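Local coordinates for EAL domain protein (Vibrio cholerae serotype O1, PDB 6IJ2) that degrades the cyclic dinucleotides c-di-GMP and cGAMP as a metal-dependent EAL-type phosphodiesterase, here holding the linear product 5'-pGpG, at residues R143-Y148 with F153-D158. The protein carries 1 engineered substitution. Residues are numbered along the deposited sequence; the frame is centred on the assembly and turned at random.
Sequences RIVEYY and FQTAID. With CA (calcium ion), chain I; CA (calcium ion), chain J; nucleotides of chain B.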
loop_
_atom_site.group_PDB
_atom_site.type_symbol
_atom_site.label_atom_id
_atom_site.label_comp_id
_atom_site.label_asym_id
_atom_site.label_seq_id
_atom_site.Cartn_x
_atom_site.Cartn_y
_atom_site.Cartn_z
ATOM N N ARG A 143 -1.393 15.506 9.628
ATOM C CA ARG A 143 -1.871 16.606 10.460
ATOM C C ARG A 143 -2.997 16.159 11.382
ATOM O O ARG A 143 -3.026 16.524 12.566
ATOM C CB ARG A 143 -2.349 17.752 9.562
ATOM C CG ARG A 143 -1.708 19.097 9.829
ATOM C CD ARG A 143 -2.028 20.085 8.709
ATOM N NE ARG A 143 -1.535 19.610 7.416
ATOM C CZ ARG A 143 -1.578 20.314 6.287
ATOM N NH1 ARG A 143 -2.092 21.536 6.281
ATOM N NH2 ARG A 143 -1.103 19.794 5.162
ATOM N N ILE A 144 -3.944 15.383 10.849
ATOM C CA ILE A 144 -5.115 14.972 11.619
ATOM C C ILE A 144 -4.716 13.993 12.715
ATOM O O ILE A 144 -5.158 14.108 13.867
ATOM C CB ILE A 144 -6.172 14.362 10.682
ATOM C CG1 ILE A 144 -6.558 15.357 9.586
ATOM C CG2 ILE A 144 -7.388 13.909 11.471
ATOM C CD1 ILE A 144 -7.277 14.721 8.412
ATOM N N VAL A 145 -3.876 13.015 12.375
ATOM C CA VAL A 145 -3.465 12.005 13.346
ATOM C C VAL A 145 -2.699 12.645 14.495
ATOM O O VAL A 145 -2.935 12.334 15.668
ATOM C CB VAL A 145 -2.636 10.912 12.650
ATOM C CG1 VAL A 145 -2.060 9.937 13.670
ATOM C CG2 VAL A 145 -3.482 10.182 11.623
ATOM N N GLU A 146 -1.775 13.554 14.184
ATOM C CA GLU A 146 -0.987 14.157 15.254
ATOM C C GLU A 146 -1.826 15.102 16.110
ATOM O O GLU A 146 -1.584 15.217 17.319
ATOM C CB GLU A 146 0.238 14.857 14.661
ATOM C CG GLU A 146 1.226 13.851 14.068
ATOM C CD GLU A 146 2.501 14.476 13.522
ATOM O OE1 GLU A 146 3.426 13.710 13.171
ATOM O OE2 GLU A 146 2.583 15.721 13.441
ATOM N N TYR A 147 -2.822 15.766 15.516
ATOM C CA TYR A 147 -3.725 16.594 16.309
ATOM C C TYR A 147 -4.554 15.742 17.262
ATOM O O TYR A 147 -4.724 16.097 18.435
ATOM C CB TYR A 147 -4.640 17.412 15.397
ATOM C CG TYR A 147 -5.681 18.211 16.148
ATOM C CD1 TYR A 147 -5.309 19.247 16.992
ATOM C CD2 TYR A 147 -7.035 17.934 16.008
ATOM C CE1 TYR A 147 -6.255 19.982 17.682
ATOM C CE2 TYR A 147 -7.993 18.670 16.688
ATOM C CZ TYR A 147 -7.594 19.689 17.525
ATOM O OH TYR A 147 -8.532 20.423 18.213
ATOM N N TYR A 148 -5.072 14.613 16.775
ATOM C CA TYR A 148 -5.859 13.737 17.635
ATOM C C TYR A 148 -5.009 13.166 18.762
ATOM O O TYR A 148 -5.467 13.081 19.910
ATOM C CB TYR A 148 -6.489 12.618 16.805
ATOM C CG TYR A 148 -7.743 13.043 16.075
ATOM C CD1 TYR A 148 -7.920 14.357 15.665
ATOM C CD2 TYR A 148 -8.763 12.138 15.822
ATOM C CE1 TYR A 148 -9.069 14.751 15.000
ATOM C CE2 TYR A 148 -9.917 12.524 15.166
ATOM C CZ TYR A 148 -10.065 13.831 14.755
ATOM O OH TYR A 148 -11.214 14.219 14.102
ATOM N N PHE A 153 -6.510 11.285 22.132
ATOM C CA PHE A 153 -7.074 10.115 21.467
ATOM C C PHE A 153 -6.000 9.080 21.161
ATOM O O PHE A 153 -4.836 9.410 20.928
ATOM C CB PHE A 153 -7.764 10.523 20.162
ATOM C CG PHE A 153 -8.999 11.330 20.374
ATOM C CD1 PHE A 153 -10.153 10.733 20.861
ATOM C CD2 PHE A 153 -9.012 12.691 20.116
ATOM C CE1 PHE A 153 -11.301 11.473 21.077
ATOM C CE2 PHE A 153 -10.162 13.443 20.342
ATOM C CZ PHE A 153 -11.306 12.834 20.815
ATOM N N GLN A 154 -6.403 7.810 21.172
ATOM C CA GLN A 154 -5.602 6.765 20.560
ATOM C C GLN A 154 -5.871 6.754 19.055
ATOM O O GLN A 154 -6.937 7.178 18.600
ATOM C CB GLN A 154 -5.928 5.403 21.180
ATOM C CG GLN A 154 -5.477 5.263 22.637
ATOM C CD GLN A 154 -3.965 5.167 22.759
ATOM O OE1 GLN A 154 -3.343 4.261 22.205
ATOM N NE2 GLN A 154 -3.368 6.112 23.469
ATOM N N THR A 155 -4.876 6.325 18.282
ATOM C CA THR A 155 -4.974 6.301 16.823
ATOM C C THR A 155 -4.495 4.971 16.274
ATOM O O THR A 155 -3.604 4.326 16.841
ATOM C CB THR A 155 -4.152 7.423 16.170
ATOM O OG1 THR A 155 -2.760 7.203 16.434
ATOM C CG2 THR A 155 -4.579 8.785 16.741
ATOM N N ALA A 156 -5.056 4.598 15.116
ATOM C CA ALA A 156 -4.692 3.366 14.429
ATOM C C ALA A 156 -4.737 3.559 12.924
ATOM O O ALA A 156 -5.619 4.255 12.410
ATOM C CB ALA A 156 -5.630 2.206 14.793
ATOM N N ILE A 157 -3.803 2.914 12.226
ATOM C CA ILE A 157 -3.938 2.699 10.784
ATOM C C ILE A 157 -4.827 1.476 10.584
ATOM O O ILE A 157 -4.535 0.395 11.094
ATOM C CB ILE A 157 -2.565 2.516 10.118
ATOM C CG1 ILE A 157 -1.773 3.821 10.226
ATOM C CG2 ILE A 157 -2.721 2.097 8.662
ATOM C CD1 ILE A 157 -0.399 3.737 9.665
ATOM N N ASP A 158 -5.939 1.658 9.877
ATOM C CA ASP A 158 -6.972 0.625 9.800
ATOM C C ASP A 158 -6.605 -0.496 8.824
ATOM O O ASP A 158 -6.830 -1.681 9.100
ATOM C CB ASP A 158 -8.288 1.295 9.395
ATOM C CG ASP A 158 -9.521 0.435 9.649
ATOM O OD1 ASP A 158 -9.409 -0.748 10.022
ATOM O OD2 ASP A 158 -10.626 0.983 9.498
HETATM CA CA CA I . -8.987 -2.605 8.667
HETATM CA CA CA J . -11.928 -0.446 10.965
ATOM O OP3 G B 1 -11.285 -2.962 8.403
ATOM P P G B 1 -12.561 -2.392 8.058
ATOM O OP1 G B 1 -13.026 -1.507 9.082
ATOM O OP2 G B 1 -12.400 -1.858 6.747
ATOM O "O5'" G B 1 -13.487 -3.658 7.945
ATOM C "C5'" G B 1 -14.438 -3.983 8.953
ATOM C "C4'" G B 1 -15.397 -5.027 8.434
ATOM O "O4'" G B 1 -14.828 -6.337 8.626
ATOM C "C3'" G B 1 -16.778 -5.073 9.098
ATOM O "O3'" G B 1 -17.841 -5.126 8.168
ATOM C "C2'" G B 1 -16.748 -6.383 9.873
ATOM O "O2'" G B 1 -17.968 -7.055 9.984
ATOM C "C1'" G B 1 -15.834 -7.225 9.000
ATOM N N9 G B 1 -15.224 -8.334 9.719
ATOM C C8 G B 1 -14.829 -8.350 11.033
ATOM N N7 G B 1 -14.305 -9.485 11.394
ATOM C C5 G B 1 -14.347 -10.261 10.248
ATOM C C6 G B 1 -13.912 -11.591 10.024
ATOM O O6 G B 1 -13.403 -12.371 10.816
ATOM N N1 G B 1 -14.152 -11.995 8.719
ATOM C C2 G B 1 -14.725 -11.214 7.752
ATOM N N2 G B 1 -14.854 -11.773 6.552
ATOM N N3 G B 1 -15.120 -9.969 7.942
ATOM C C4 G B 1 -14.901 -9.559 9.204
HETATM O O HOH W 1 -8.598 -3.432 6.520
HETATM O O HOH W 2 -11.504 -2.672 11.456
#
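Val145 and Tyr148 pack on Phe153 and Thr155 in a buried helix-on-strand contact, the return half of a beta-alpha-beta crossover in the EAL-domain barrel: helix 139-151 covers strand 154-160, which runs parallel to strand 125-129. One backbone hydrogen bond crosses, Phe153 N to Tyr148 O at 3.0 Å. The Phe153 ring brings its edge to the same carbonyl, CD2 lying 3.6 Å from Tyr148 O. The two aromatic rings sit obliquely, centroids 5.5 Å apart and planes at 43°, while Ile144 CG2 rests over the rim of one Tyr148 face. Further along the strand, a chi1 of 173° turns Val145 CG1 away from its own nitrogen and onto Thr155, 4.0 Å from OG1 in van der Waals contact; that buried hydroxyl is hydrogen-bonded outside the two segments. Thr155 CG2 approaches Tyr148 CB at 4.3 Å. Asp158 is itself a metal ligand: OD1 bridges two calcium ions, OD2 binds one and the backbone O the other, and each ion also takes a nucleotide phosphate oxygen. Glu45, Asn95, Glu128, Asp159 and Glu215 add ligands to this pair. Apolar packing thus dominates, one hydrogen bond joins the helix's C-terminal part to the residue leading into the strand, and no charged side chain enters the helix-strand interface.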